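Local coordinates for protein cysteine synthase (Fusobacterium nucleatum subsp. nucleatum strain ATCC 25586, PDB 5XEM) that probably catalyses the pyridoxal-phosphate-dependent formation of L-cysteine from O-acetyl-L-serine and hydrogen sulfide, and also acts as an L-cysteine desulfhydrase, at residues S9-I14 and I49-I54. Numbering follows the deposited sequence.
Sequences SVIDLI and IALKMI
Leu51, on helix 46-60, reaches across to Ile11 and Ile14 of the N-terminal loop, a purely apolar contact in the fold type II architecture of the cysteine synthase/cystathionine beta-synthase family. The loop, between strands 6-7 and 19-21, makes one 3-10 turn over residues 10-13; the helix starts at Lys46, the lysine predicted to carry pyridoxal phosphate, although no such linkage is present here. Leu51 supplies the helix side of the contact. Its CG lies anti to the backbone N (chi1 -176°), which carries both methyls away from the helix and toward the loop. The tight part is at Ile11, where CG2 meets Leu51 CD1 at 3.5 Å, closer than carbons usually pack, and also lies 3.9 Å from CD2 of the same leucine. Ile14, just past the 3-10 turn, extends its long branch to the leucine: its CD1 sits 4.0 Å from Leu51 CD2 and 4.1 Å from Leu51 CB. CD2 therefore touches both isoleucines, whereas CD1 presses on Ile11 alone of the two.

Beyond the Ile11-Leu51 pair the packing is looser: no hydrogen bond joins the two segments, the buried surface sums to 135 Å², and both side chains of that pair stay partly exposed, with a calcium ion about 5 Å from the leucine side chain. Helix 76-88 adds Val87 and Lys88 against Ile11, while Pro41 packs on buried Ile14. On the exposed side of the loop, Asp12 turns its carboxylate back along its own segment, and the Ser9 N-H donates to Asp12 OD2 over 3.0 Å, reaching that oxygen on its anti side, 22° out of the carboxylate plane.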
loop_
_atom_site.group_PDB
_atom_site.type_symbol
_atom_site.label_atom_id
_atom_site.label_comp_id
_atom_site.label_asym_id
_atom_site.label_seq_id
_atom_site.Cartn_x
_atom_site.Cartn_y
_atom_site.Cartn_z
ATOM N N SER A 9 -15.776 -2.604 -5.948
ATOM C CA SER A 9 -15.218 -2.943 -4.645
ATOM C C SER A 9 -13.713 -3.039 -4.785
ATOM O O SER A 9 -13.157 -2.961 -5.893
ATOM C CB SER A 9 -15.763 -4.281 -4.146
ATOM O OG SER A 9 -15.132 -5.339 -4.870
ATOM N N VAL A 10 -13.049 -3.229 -3.653
ATOM C CA VAL A 10 -11.585 -3.403 -3.692
ATOM C C VAL A 10 -11.154 -4.608 -4.544
ATOM O O VAL A 10 -10.035 -4.662 -5.052
ATOM C CB VAL A 10 -10.961 -3.468 -2.278
ATOM C CG1 VAL A 10 -11.120 -2.122 -1.546
ATOM C CG2 VAL A 10 -11.521 -4.620 -1.455
ATOM N N ILE A 11 -12.038 -5.590 -4.705
ATOM C CA ILE A 11 -11.725 -6.719 -5.590
ATOM C C ILE A 11 -11.360 -6.259 -6.985
ATOM O O ILE A 11 -10.509 -6.860 -7.646
ATOM C CB ILE A 11 -12.901 -7.728 -5.674
ATOM C CG1 ILE A 11 -13.133 -8.334 -4.285
ATOM C CG2 ILE A 11 -12.630 -8.770 -6.788
ATOM C CD1 ILE A 11 -14.308 -9.310 -4.175
ATOM N N ASP A 12 -11.983 -5.176 -7.449
ATOM C CA ASP A 12 -11.694 -4.686 -8.790
ATOM C C ASP A 12 -10.313 -4.032 -8.930
ATOM O O ASP A 12 -9.839 -3.799 -10.044
ATOM C CB ASP A 12 -12.791 -3.715 -9.267
ATOM C CG ASP A 12 -14.158 -4.358 -9.283
ATOM O OD1 ASP A 12 -14.337 -5.398 -9.951
ATOM O OD2 ASP A 12 -15.048 -3.861 -8.588
ATOM N N LEU A 13 -9.647 -3.740 -7.817
ATOM C CA LEU A 13 -8.301 -3.177 -7.864
ATOM C C LEU A 13 -7.174 -4.221 -7.972
ATOM O O LEU A 13 -6.004 -3.861 -8.072
ATOM C CB LEU A 13 -8.052 -2.314 -6.637
ATOM C CG LEU A 13 -9.133 -1.265 -6.320
ATOM C CD1 LEU A 13 -8.733 -0.440 -5.096
ATOM C CD2 LEU A 13 -9.416 -0.411 -7.531
ATOM N N ILE A 14 -7.527 -5.499 -7.913
ATOM C CA ILE A 14 -6.566 -6.596 -7.959
ATOM C C ILE A 14 -6.033 -6.683 -9.387
ATOM O O ILE A 14 -6.801 -6.637 -10.360
ATOM C CB ILE A 14 -7.191 -7.935 -7.509
ATOM C CG1 ILE A 14 -7.601 -7.843 -6.028
ATOM C CG2 ILE A 14 -6.210 -9.113 -7.701
ATOM C CD1 ILE A 14 -8.434 -9.023 -5.507
ATOM N N ILE A 49 -4.352 -14.817 -6.349
ATOM C CA ILE A 49 -4.682 -16.231 -6.099
ATOM C C ILE A 49 -5.842 -16.394 -5.134
ATOM O O ILE A 49 -6.664 -17.313 -5.301
ATOM C CB ILE A 49 -3.448 -17.119 -5.715
ATOM C CG1 ILE A 49 -2.994 -17.006 -4.248
ATOM C CG2 ILE A 49 -2.314 -16.894 -6.717
ATOM C CD1 ILE A 49 -2.063 -18.166 -3.827
ATOM N N ALA A 50 -5.933 -15.507 -4.137
ATOM C CA ALA A 50 -7.085 -15.487 -3.250
ATOM C C ALA A 50 -8.375 -15.315 -4.061
ATOM O O ALA A 50 -9.346 -16.038 -3.858
ATOM C CB ALA A 50 -6.946 -14.371 -2.220
ATOM N N LEU A 51 -8.362 -14.345 -4.970
ATOM C CA LEU A 51 -9.526 -14.076 -5.795
ATOM C C LEU A 51 -9.857 -15.270 -6.672
ATOM O O LEU A 51 -11.005 -15.720 -6.704
ATOM C CB LEU A 51 -9.303 -12.874 -6.684
ATOM C CG LEU A 51 -10.510 -12.440 -7.525
ATOM C CD1 LEU A 51 -11.717 -12.145 -6.638
ATOM C CD2 LEU A 51 -10.135 -11.253 -8.395
ATOM N N LYS A 52 -8.876 -15.780 -7.396
ATOM C CA LYS A 52 -9.190 -16.867 -8.305
ATOM C C LYS A 52 -9.600 -18.151 -7.582
ATOM O O LYS A 52 -10.553 -18.821 -8.012
ATOM C CB LYS A 52 -8.071 -17.146 -9.291
ATOM C CG LYS A 52 -8.571 -18.083 -10.405
ATOM C CD LYS A 52 -7.644 -18.220 -11.588
ATOM C CE LYS A 52 -8.211 -19.148 -12.655
ATOM N NZ LYS A 52 -9.347 -18.560 -13.400
ATOM N N MET A 53 -8.906 -18.506 -6.496
ATOM C CA MET A 53 -9.292 -19.699 -5.734
ATOM C C MET A 53 -10.709 -19.572 -5.205
ATOM O O MET A 53 -11.503 -20.546 -5.272
ATOM C CB MET A 53 -8.310 -19.987 -4.601
ATOM C CG MET A 53 -6.942 -20.405 -5.097
ATOM S SD MET A 53 -5.840 -20.989 -3.787
ATOM C CE MET A 53 -5.640 -19.503 -2.786
ATOM N N ILE A 54 -11.063 -18.383 -4.708
ATOM C CA ILE A 54 -12.405 -18.205 -4.157
ATOM C C ILE A 54 -13.452 -18.195 -5.263
ATOM O O ILE A 54 -14.461 -18.898 -5.165
ATOM C CB ILE A 54 -12.537 -16.936 -3.277
ATOM C CG1 ILE A 54 -11.736 -17.097 -1.991
ATOM C CG2 ILE A 54 -14.014 -16.661 -2.946
ATOM C CD1 ILE A 54 -12.061 -18.305 -1.154
#